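PDB 2AE8: imidazoleglycerol-phosphate dehydratase from Staphylococcus aureus subsp. aureus, which catalyses the dehydration of imidazoleglycerol phosphate to imidazole acetol phosphate in histidine biosynthesis, using manganese as its metal cofactor. Local coordinates for residues Q42-D50 with I97-M108; T128-R139 with R173-G184. All coordinates share one frame; numbering follows the deposited sequence.

Contact 1. Residues Q42-D50 with I97-M108; sequences QLNISISDD and IGIVIGQLLLEM
Among the residues that meet here, a short polar bond lies within the helix, Leu104 N to Val100 O at 2.9 Å; none crosses to strand 43-48. Instead Leu43, Ile45 and Ile47, alternate residues of the strand, point at the 97-108 part of helix 90-111, whose axis comes within 8.9 Å of the strand's and runs in roughly the same direction, at 37°. Leu43 lays CD2 against Ile97, 3.8 Å from its CG1, the two side chains nearly perpendicular. Two residues along the strand and about one helical turn on, Ile45 CD1 meets Val100 CG1 at 3.7 Å, while its CG2 and carbonyl O both meet Leu104 CD1. Ile47 has its CG1 anti to the backbone N (chi1 -166°), which sends CD1 to Leu105 CD2 and turns CG2 onto Leu104 CB, 3.6 Å away. The same CG2 touches CE of selenomethionine Met108 at 3.7 Å; a bend at chi3 (-56°) folds that methyl back over the isoleucine, and SE comes near Asp49 CB, just past the strand. The away-pointing Ser48 has its OG bonded to Met30 O. With almost entirely apolar side-chain surfaces meeting, strand and helix are held by dispersion and the hydrophobic effect, the strand's backbone hydrogen bonds going to neighbouring strands.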
loop_
_atom_site.group_PDB
_atom_site.type_symbol
_atom_site.label_atom_id
_atom_site.label_comp_id
_atom_site.label_asym_id
_atom_site.label_seq_id
_atom_site.Cartn_x
_atom_site.Cartn_y
_atom_site.Cartn_z
ATOM N N GLN B 42 40.833 -3.740 -39.100
ATOM C CA GLN B 42 41.196 -3.841 -40.521
ATOM C C GLN B 42 39.960 -4.064 -41.389
ATOM O O GLN B 42 39.570 -5.208 -41.647
ATOM C CB GLN B 42 42.209 -4.981 -40.769
ATOM C CG GLN B 42 43.013 -5.429 -39.551
ATOM C CD GLN B 42 43.700 -4.286 -38.844
ATOM O OE1 GLN B 42 43.951 -3.233 -39.440
ATOM N NE2 GLN B 42 44.009 -4.482 -37.558
ATOM N N LEU B 43 39.357 -2.969 -41.839
ATOM C CA LEU B 43 38.116 -3.025 -42.601
ATOM C C LEU B 43 38.278 -2.389 -43.974
ATOM O O LEU B 43 38.917 -1.351 -44.117
ATOM C CB LEU B 43 37.002 -2.273 -41.869
ATOM C CG LEU B 43 36.153 -2.786 -40.705
ATOM C CD1 LEU B 43 36.957 -3.402 -39.598
ATOM C CD2 LEU B 43 35.386 -1.585 -40.173
ATOM N N ASN B 44 37.665 -3.013 -44.971
ATOM C CA ASN B 44 37.545 -2.423 -46.292
ATOM C C ASN B 44 36.085 -2.490 -46.704
ATOM O O ASN B 44 35.521 -3.579 -46.838
ATOM C CB ASN B 44 38.436 -3.166 -47.287
ATOM C CG ASN B 44 38.590 -2.430 -48.608
ATOM O OD1 ASN B 44 38.004 -1.364 -48.826
ATOM N ND2 ASN B 44 39.379 -3.011 -49.508
ATOM N N ILE B 45 35.470 -1.327 -46.875
ATOM C CA ILE B 45 34.030 -1.275 -47.093
ATOM C C ILE B 45 33.664 -0.328 -48.218
ATOM O O ILE B 45 34.204 0.768 -48.310
ATOM C CB ILE B 45 33.272 -0.860 -45.793
ATOM C CG1 ILE B 45 33.579 -1.852 -44.672
ATOM C CG2 ILE B 45 31.765 -0.749 -46.042
ATOM C CD1 ILE B 45 33.125 -1.428 -43.278
ATOM N N SER B 46 32.736 -0.768 -49.061
ATOM C CA SER B 46 32.137 0.090 -50.057
ATOM C C SER B 46 30.636 -0.046 -49.995
ATOM O O SER B 46 30.119 -1.130 -49.744
ATOM C CB SER B 46 32.611 -0.277 -51.474
ATOM O OG SER B 46 32.149 -1.569 -51.854
ATOM N N ILE B 47 29.955 1.058 -50.273
ATOM C CA ILE B 47 28.515 1.084 -50.396
ATOM C C ILE B 47 28.126 1.745 -51.728
ATOM O O ILE B 47 28.821 2.644 -52.198
ATOM C CB ILE B 47 27.874 1.814 -49.180
ATOM C CG1 ILE B 47 26.365 1.549 -49.105
ATOM C CG2 ILE B 47 28.198 3.317 -49.185
ATOM C CD1 ILE B 47 25.762 1.842 -47.721
ATOM N N SER B 48 27.022 1.298 -52.319
ATOM C CA SER B 48 26.532 1.878 -53.571
ATOM C C SER B 48 25.018 1.778 -53.692
ATOM O O SER B 48 24.437 0.764 -53.306
ATOM C CB SER B 48 27.190 1.182 -54.766
ATOM O OG SER B 48 26.898 1.880 -55.954
ATOM N N ASP B 49 24.390 2.815 -54.253
ATOM C CA ASP B 49 22.938 2.817 -54.477
ATOM C C ASP B 49 22.584 2.284 -55.863
ATOM O O ASP B 49 21.780 2.873 -56.590
ATOM C CB ASP B 49 22.322 4.215 -54.255
ATOM C CG ASP B 49 20.790 4.170 -54.032
ATOM O OD1 ASP B 49 20.178 3.086 -54.179
ATOM O OD2 ASP B 49 20.192 5.223 -53.695
ATOM N N ASP B 50 23.206 1.177 -56.237
ATOM C CA ASP B 50 22.836 0.484 -57.456
ATOM C C ASP B 50 22.334 -0.900 -57.061
ATOM O O ASP B 50 21.910 -1.105 -55.908
ATOM C CB ASP B 50 24.015 0.429 -58.442
ATOM C CG ASP B 50 25.163 -0.446 -57.959
ATOM O OD1 ASP B 50 25.040 -1.102 -56.895
ATOM O OD2 ASP B 50 26.199 -0.491 -58.664
ATOM N N ILE B 97 32.478 -1.254 -38.089
ATOM C CA ILE B 97 31.645 -1.412 -39.274
ATOM C C ILE B 97 30.480 -0.390 -39.294
ATOM O O ILE B 97 30.175 0.222 -40.327
ATOM C CB ILE B 97 31.157 -2.882 -39.420
ATOM C CG1 ILE B 97 32.360 -3.793 -39.737
ATOM C CG2 ILE B 97 30.069 -2.992 -40.470
ATOM C CD1 ILE B 97 32.038 -5.242 -39.864
ATOM N N GLY B 98 29.838 -0.200 -38.145
ATOM C CA GLY B 98 28.750 0.792 -38.043
ATOM C C GLY B 98 29.218 2.212 -38.307
ATOM O O GLY B 98 28.540 2.987 -38.988
ATOM N N ILE B 99 30.373 2.558 -37.753
ATOM C CA ILE B 99 30.950 3.887 -37.934
ATOM C C ILE B 99 31.239 4.167 -39.446
ATOM O O ILE B 99 30.865 5.218 -39.983
ATOM C CB ILE B 99 32.237 4.028 -37.108
ATOM C CG1 ILE B 99 31.921 4.187 -35.609
ATOM C CG2 ILE B 99 33.113 5.196 -37.630
ATOM C CD1 ILE B 99 33.168 4.091 -34.705
ATOM N N VAL B 100 31.865 3.202 -40.112
ATOM C CA VAL B 100 32.231 3.350 -41.534
ATOM C C VAL B 100 31.007 3.429 -42.421
ATOM O O VAL B 100 30.949 4.276 -43.315
ATOM C CB VAL B 100 33.170 2.222 -41.997
ATOM C CG1 VAL B 100 33.391 2.265 -43.543
ATOM C CG2 VAL B 100 34.503 2.324 -41.260
ATOM N N ILE B 101 30.025 2.560 -42.176
ATOM C CA ILE B 101 28.766 2.615 -42.912
ATOM C C ILE B 101 28.096 3.969 -42.718
ATOM O O ILE B 101 27.614 4.550 -43.680
ATOM C CB ILE B 101 27.810 1.449 -42.563
ATOM C CG1 ILE B 101 28.395 0.121 -43.063
ATOM C CG2 ILE B 101 26.440 1.667 -43.182
ATOM C CD1 ILE B 101 27.613 -1.105 -42.653
ATOM N N GLY B 102 28.077 4.482 -41.487
ATOM C CA GLY B 102 27.495 5.804 -41.236
ATOM C C GLY B 102 28.217 6.900 -42.018
ATOM O O GLY B 102 27.573 7.767 -42.618
ATOM N N GLN B 103 29.549 6.850 -42.005
ATOM C CA GLN B 103 30.387 7.841 -42.688
ATOM C C GLN B 103 30.191 7.791 -44.212
ATOM O O GLN B 103 30.089 8.834 -44.869
ATOM C CB GLN B 103 31.868 7.626 -42.340
ATOM C CG GLN B 103 32.255 8.142 -40.949
ATOM C CD GLN B 103 33.650 7.716 -40.512
ATOM O OE1 GLN B 103 34.255 6.803 -41.081
ATOM N NE2 GLN B 103 34.148 8.354 -39.480
ATOM N N LEU B 104 30.120 6.586 -44.765
ATOM C CA LEU B 104 29.884 6.427 -46.206
ATOM C C LEU B 104 28.485 6.881 -46.580
ATOM O O LEU B 104 28.280 7.514 -47.630
ATOM C CB LEU B 104 30.141 4.985 -46.645
ATOM C CG LEU B 104 31.595 4.537 -46.484
ATOM C CD1 LEU B 104 31.698 3.045 -46.801
ATOM C CD2 LEU B 104 32.579 5.382 -47.349
ATOM N N LEU B 105 27.515 6.605 -45.702
ATOM C CA LEU B 105 26.154 7.083 -45.937
ATOM C C LEU B 105 26.118 8.599 -46.011
ATOM O O LEU B 105 25.424 9.167 -46.861
ATOM C CB LEU B 105 25.166 6.565 -44.877
ATOM C CG LEU B 105 24.672 5.124 -45.042
ATOM C CD1 LEU B 105 23.748 4.701 -43.849
ATOM C CD2 LEU B 105 23.950 4.967 -46.365
ATOM N N LEU B 106 26.863 9.252 -45.123
ATOM C CA LEU B 106 26.895 10.715 -45.116
ATOM C C LEU B 106 27.456 11.218 -46.454
ATOM O O LEU B 106 26.885 12.113 -47.070
ATOM C CB LEU B 106 27.704 11.258 -43.936
ATOM C CG LEU B 106 27.785 12.791 -43.837
ATOM C CD1 LEU B 106 26.395 13.472 -43.863
ATOM C CD2 LEU B 106 28.572 13.226 -42.621
ATOM N N GLU B 107 28.541 10.602 -46.918
ATOM C CA GLU B 107 29.099 10.949 -48.236
ATOM C C GLU B 107 28.064 10.810 -49.332
ATOM O O GLU B 107 27.869 11.735 -50.118
ATOM C CB GLU B 107 30.355 10.128 -48.540
ATOM C CG GLU B 107 31.532 10.543 -47.666
ATOM C CD GLU B 107 31.590 12.057 -47.452
ATOM O OE1 GLU B 107 31.596 12.809 -48.461
ATOM O OE2 GLU B 107 31.622 12.499 -46.274
HETATM N N MSE B 108 27.342 9.692 -49.329
HETATM C CA MSE B 108 26.241 9.462 -50.265
HETATM C C MSE B 108 25.128 10.509 -50.181
HETATM O O MSE B 108 24.587 10.964 -51.216
HETATM C CB MSE B 108 25.652 8.070 -50.049
HETATM C CG MSE B 108 24.481 7.772 -50.949
HETATM SE SE MSE B 108 23.709 6.041 -50.607
HETATM C CE MSE B 108 25.312 4.921 -50.836
#

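Contact 2. Residues T128-R139 with R173-G184; sequences TLARVVVDISGR and RLTTHIDLIRGG
The Arg131 guanidinium meets Asp179 at its edge, near its own plane: NH2 lies 2.9 Å from Asp179 OD2 in a salt bridge whose hydrogen bond is weak and bent (146°); the two planes are turned 66° apart. Water 1 sits at another edge, in plane, accepting from Arg131 NE, while Ile181 CD1 approaches obliquely. The bend at chi3 (65°) curls Arg131 back to its cross-strand neighbour. Tyr122 takes Arg131 NH1, and Arg182 of a second subunit pairs with Asp179 OD1. At the far end the Arg173 guanidinium turns an edge to Gly138 O, a weak grip through NH2 (2.9 Å) and NE (3.1 Å); its NH2 also reaches Asn171 of a fourth subunit. Thr175 OG1 has three partners: it donates to Arg139 O (2.8 Å) and accepts from Ser137 OG (2.8 Å) and water 2, which also takes Arg139 NE in plane. Ser137 OG in turn accepts from Arg139 N, an ST turn. Between these ends Arg131, Val133 and Asp135 exchange paired backbone bonds with Asp179, His177 and Thr175. Val132 CG2 packs beside Ile178 CG1 at 3.8 Å, on the face toward helix 186-205; on that face Thr176 OG1 is buried without a polar partner. Ile181 and Arg182 both face Leu129, whose O takes Ile181 N at 2.8 Å. The result is an antiparallel ladder ending in a classic beta bulge, at the middle of a mixed four-stranded sheet, with Arg139, probably substrate-binding, in the loop beyond its other end.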
loop_
_atom_site.group_PDB
_atom_site.type_symbol
_atom_site.label_atom_id
_atom_site.label_comp_id
_atom_site.label_asym_id
_atom_site.label_seq_id
_atom_site.Cartn_x
_atom_site.Cartn_y
_atom_site.Cartn_z
ATOM N N THR B 128 6.664 -10.366 -32.984
ATOM C CA THR B 128 7.349 -9.076 -32.855
ATOM C C THR B 128 6.760 -8.063 -33.812
ATOM O O THR B 128 6.347 -8.418 -34.924
ATOM C CB THR B 128 8.845 -9.239 -33.171
ATOM O OG1 THR B 128 9.464 -9.944 -32.098
ATOM C CG2 THR B 128 9.551 -7.881 -33.338
ATOM N N LEU B 129 6.726 -6.803 -33.387
ATOM C CA LEU B 129 6.429 -5.695 -34.290
ATOM C C LEU B 129 7.416 -4.566 -33.999
ATOM O O LEU B 129 7.551 -4.154 -32.843
ATOM C CB LEU B 129 4.984 -5.205 -34.114
ATOM C CG LEU B 129 4.552 -4.010 -34.978
ATOM C CD1 LEU B 129 4.461 -4.382 -36.475
ATOM C CD2 LEU B 129 3.226 -3.480 -34.485
ATOM N N ALA B 130 8.134 -4.100 -35.021
ATOM C CA ALA B 130 9.001 -2.947 -34.856
ATOM C C ALA B 130 8.598 -1.793 -35.756
ATOM O O ALA B 130 8.080 -2.004 -36.874
ATOM C CB ALA B 130 10.465 -3.320 -35.081
ATOM N N ARG B 131 8.829 -0.577 -35.261
ATOM C CA ARG B 131 8.674 0.633 -36.062
ATOM C C ARG B 131 9.991 1.382 -36.063
ATOM O O ARG B 131 10.591 1.602 -35.009
ATOM C CB ARG B 131 7.577 1.559 -35.526
ATOM C CG ARG B 131 7.518 2.919 -36.244
ATOM C CD ARG B 131 6.576 3.904 -35.572
ATOM N NE ARG B 131 7.051 4.273 -34.238
ATOM C CZ ARG B 131 6.322 4.159 -33.131
ATOM N NH1 ARG B 131 5.077 3.691 -33.199
ATOM N NH2 ARG B 131 6.844 4.516 -31.961
ATOM N N VAL B 132 10.430 1.797 -37.247
ATOM C CA VAL B 132 11.600 2.672 -37.342
ATOM C C VAL B 132 11.242 3.892 -38.173
ATOM O O VAL B 132 10.623 3.767 -39.236
ATOM C CB VAL B 132 12.829 1.955 -37.891
ATOM C CG1 VAL B 132 13.993 2.934 -38.020
ATOM C CG2 VAL B 132 13.210 0.773 -36.958
ATOM N N VAL B 133 11.628 5.054 -37.659
ATOM C CA VAL B 133 11.383 6.351 -38.283
ATOM C C VAL B 133 12.749 6.961 -38.540
ATOM O O VAL B 133 13.532 7.113 -37.610
ATOM C CB VAL B 133 10.571 7.307 -37.338
ATOM C CG1 VAL B 133 10.443 8.697 -37.954
ATOM C CG2 VAL B 133 9.176 6.723 -37.032
ATOM N N VAL B 134 13.049 7.289 -39.799
ATOM C CA VAL B 134 14.291 8.030 -40.088
ATOM C C VAL B 134 14.066 9.357 -40.791
ATOM O O VAL B 134 13.168 9.498 -41.627
ATOM C CB VAL B 134 15.480 7.186 -40.728
ATOM C CG1 VAL B 134 15.256 5.682 -40.735
ATOM C CG2 VAL B 134 15.994 7.753 -42.083
ATOM N N ASP B 135 14.852 10.341 -40.386
ATOM C CA ASP B 135 14.843 11.638 -41.013
ATOM C C ASP B 135 16.284 11.929 -41.403
ATOM O O ASP B 135 17.154 12.046 -40.532
ATOM C CB ASP B 135 14.303 12.702 -40.044
ATOM C CG ASP B 135 14.365 14.123 -40.615
ATOM O OD1 ASP B 135 14.799 14.296 -41.775
ATOM O OD2 ASP B 135 13.985 15.075 -39.891
ATOM N N ILE B 136 16.538 12.017 -42.713
ATOM C CA ILE B 136 17.848 12.486 -43.199
ATOM C C ILE B 136 17.882 14.000 -42.956
ATOM O O ILE B 136 17.633 14.797 -43.859
ATOM C CB ILE B 136 18.074 12.136 -44.690
ATOM C CG1 ILE B 136 17.892 10.632 -44.929
ATOM C CG2 ILE B 136 19.466 12.577 -45.145
ATOM C CD1 ILE B 136 17.913 10.223 -46.434
ATOM N N SER B 137 18.167 14.378 -41.711
ATOM C CA SER B 137 18.006 15.741 -41.234
ATOM C C SER B 137 19.314 16.507 -41.130
ATOM O O SER B 137 19.318 17.743 -41.085
ATOM C CB SER B 137 17.394 15.707 -39.835
ATOM O OG SER B 137 18.265 15.001 -38.974
ATOM N N GLY B 138 20.417 15.781 -41.033
ATOM C CA GLY B 138 21.702 16.396 -40.698
ATOM C C GLY B 138 21.909 16.622 -39.207
ATOM O O GLY B 138 22.971 17.079 -38.802
ATOM N N ARG B 139 20.901 16.300 -38.389
ATOM C CA ARG B 139 21.030 16.384 -36.926
ATOM C C ARG B 139 21.207 14.973 -36.349
ATOM O O ARG B 139 20.248 14.206 -36.293
ATOM C CB ARG B 139 19.783 17.042 -36.313
ATOM C CG ARG B 139 19.552 18.499 -36.709
ATOM C CD ARG B 139 18.273 19.034 -36.032
ATOM N NE ARG B 139 17.061 18.465 -36.621
ATOM C CZ ARG B 139 16.350 19.060 -37.579
ATOM N NH1 ARG B 139 16.748 20.234 -38.067
ATOM N NH2 ARG B 139 15.247 18.489 -38.061
ATOM N N ARG B 173 24.629 11.182 -39.669
ATOM C CA ARG B 173 23.873 12.401 -39.314
ATOM C C ARG B 173 22.378 12.266 -39.612
ATOM O O ARG B 173 21.752 13.191 -40.175
ATOM C CB ARG B 173 24.457 13.662 -39.992
ATOM C CG ARG B 173 25.974 13.818 -39.815
ATOM C CD ARG B 173 26.459 15.182 -40.299
ATOM N NE ARG B 173 25.833 16.263 -39.549
ATOM C CZ ARG B 173 26.285 16.718 -38.387
ATOM N NH1 ARG B 173 27.382 16.195 -37.860
ATOM N NH2 ARG B 173 25.633 17.689 -37.750
ATOM N N LEU B 174 21.814 11.109 -39.253
ATOM C CA LEU B 174 20.362 10.886 -39.323
ATOM C C LEU B 174 19.729 11.143 -37.962
ATOM O O LEU B 174 20.387 10.998 -36.933
ATOM C CB LEU B 174 20.031 9.428 -39.717
ATOM C CG LEU B 174 20.786 8.821 -40.902
ATOM C CD1 LEU B 174 20.531 7.311 -40.980
ATOM C CD2 LEU B 174 20.392 9.512 -42.215
ATOM N N THR B 175 18.463 11.542 -37.962
ATOM C CA THR B 175 17.649 11.459 -36.747
ATOM C C THR B 175 16.838 10.172 -36.911
ATOM O O THR B 175 16.139 9.999 -37.926
ATOM C CB THR B 175 16.710 12.672 -36.588
ATOM O OG1 THR B 175 17.490 13.873 -36.526
ATOM C CG2 THR B 175 15.893 12.557 -35.297
ATOM N N THR B 176 16.947 9.261 -35.949
ATOM C CA THR B 176 16.278 7.950 -36.070
ATOM C C THR B 176 15.617 7.545 -34.751
ATOM O O THR B 176 16.239 7.654 -33.702
ATOM C CB THR B 176 17.283 6.862 -36.532
ATOM O OG1 THR B 176 17.773 7.201 -37.839
ATOM C CG2 THR B 176 16.634 5.469 -36.587
ATOM N N HIS B 177 14.354 7.112 -34.820
ATOM C CA HIS B 177 13.667 6.518 -33.668
ATOM C C HIS B 177 13.388 5.053 -33.969
ATOM O O HIS B 177 12.697 4.733 -34.938
ATOM C CB HIS B 177 12.359 7.265 -33.357
ATOM C CG HIS B 177 12.569 8.597 -32.680
ATOM N ND1 HIS B 177 12.020 8.902 -31.455
ATOM C CD2 HIS B 177 13.285 9.688 -33.050
ATOM C CE1 HIS B 177 12.391 10.117 -31.091
ATOM N NE2 HIS B 177 13.149 10.621 -32.050
ATOM N N ILE B 178 13.925 4.175 -33.123
ATOM C CA ILE B 178 13.674 2.741 -33.216
ATOM C C ILE B 178 12.809 2.315 -32.024
ATOM O O ILE B 178 13.163 2.574 -30.866
ATOM C CB ILE B 178 15.004 1.946 -33.228
ATOM C CG1 ILE B 178 15.791 2.249 -34.527
ATOM C CG2 ILE B 178 14.738 0.449 -33.033
ATOM C CD1 ILE B 178 17.158 1.612 -34.604
ATOM N N ASP B 179 11.687 1.663 -32.319
ATOM C CA ASP B 179 10.731 1.252 -31.286
ATOM C C ASP B 179 10.327 -0.205 -31.501
ATOM O O ASP B 179 9.822 -0.564 -32.569
ATOM C CB ASP B 179 9.460 2.119 -31.343
ATOM C CG ASP B 179 9.627 3.475 -30.658
ATOM O OD1 ASP B 179 9.694 3.490 -29.408
ATOM O OD2 ASP B 179 9.651 4.537 -31.347
ATOM N N LEU B 180 10.539 -1.033 -30.485
ATOM C CA LEU B 180 10.014 -2.377 -30.485
ATOM C C LEU B 180 8.645 -2.276 -29.862
ATOM O O LEU B 180 8.534 -2.098 -28.647
ATOM C CB LEU B 180 10.881 -3.277 -29.605
ATOM C CG LEU B 180 11.427 -4.609 -30.112
ATOM C CD1 LEU B 180 11.740 -5.524 -28.906
ATOM C CD2 LEU B 180 10.556 -5.298 -31.145
ATOM N N ILE B 181 7.596 -2.379 -30.668
ATOM C CA ILE B 181 6.233 -2.218 -30.151
ATOM C C ILE B 181 5.828 -3.431 -29.313
ATOM O O ILE B 181 5.205 -3.286 -28.269
ATOM C CB ILE B 181 5.217 -1.929 -31.273
ATOM C CG1 ILE B 181 5.556 -0.562 -31.900
ATOM C CG2 ILE B 181 3.779 -1.969 -30.722
ATOM C CD1 ILE B 181 5.121 -0.451 -33.295
ATOM N N ARG B 182 6.207 -4.619 -29.777
ATOM C CA ARG B 182 6.088 -5.847 -28.996
ATOM C C ARG B 182 7.153 -6.831 -29.472
ATOM O O ARG B 182 7.628 -6.727 -30.599
ATOM C CB ARG B 182 4.674 -6.445 -29.066
ATOM C CG ARG B 182 4.151 -6.773 -30.471
ATOM C CD ARG B 182 2.724 -7.377 -30.390
ATOM N NE ARG B 182 1.829 -6.389 -29.786
ATOM C CZ ARG B 182 1.109 -5.510 -30.467
ATOM N NH1 ARG B 182 1.101 -5.522 -31.803
ATOM N NH2 ARG B 182 0.378 -4.630 -29.802
ATOM N N GLY B 183 7.564 -7.748 -28.605
ATOM C CA GLY B 183 8.576 -8.717 -28.973
ATOM C C GLY B 183 8.256 -10.063 -28.378
ATOM O O GLY B 183 7.096 -10.373 -28.097
ATOM N N GLY B 184 9.294 -10.857 -28.158
ATOM C CA GLY B 184 9.131 -12.207 -27.623
ATOM C C GLY B 184 10.334 -13.063 -27.971
ATOM O O GLY B 184 10.948 -13.643 -27.087
HETATM O O HOH W 1 9.824 4.737 -33.961
HETATM O O HOH W 2 16.454 16.069 -35.270
#

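Overall arrangement
From the N terminus the chain lays down strands 31-36 and 43-48, then passes through strand 55-57, helix 61-74 and strand 77-82 before helix 90-111 returns across the first sheet; there contact 1 closes its loop. Contact 2 opens only afterwards, with strand 128-135, and closes when strand 175-182 comes back beside it after strand 141-145 and helix 159-171. The loops are therefore in series, neither nested nor crossed. Contact 1 joins sheet to helix, contact 2 two strands of the other sheet. The sheets run 31-36, 43-48, 77-82, 55-57 and 118-125, 128-135, 175-182, 141-145, the same order twice, in keeping with a duplicated half-domain. The contact centres lie 20 Å apart, yet Leu106 CD2 touches Arg173 CD at 3.7 Å.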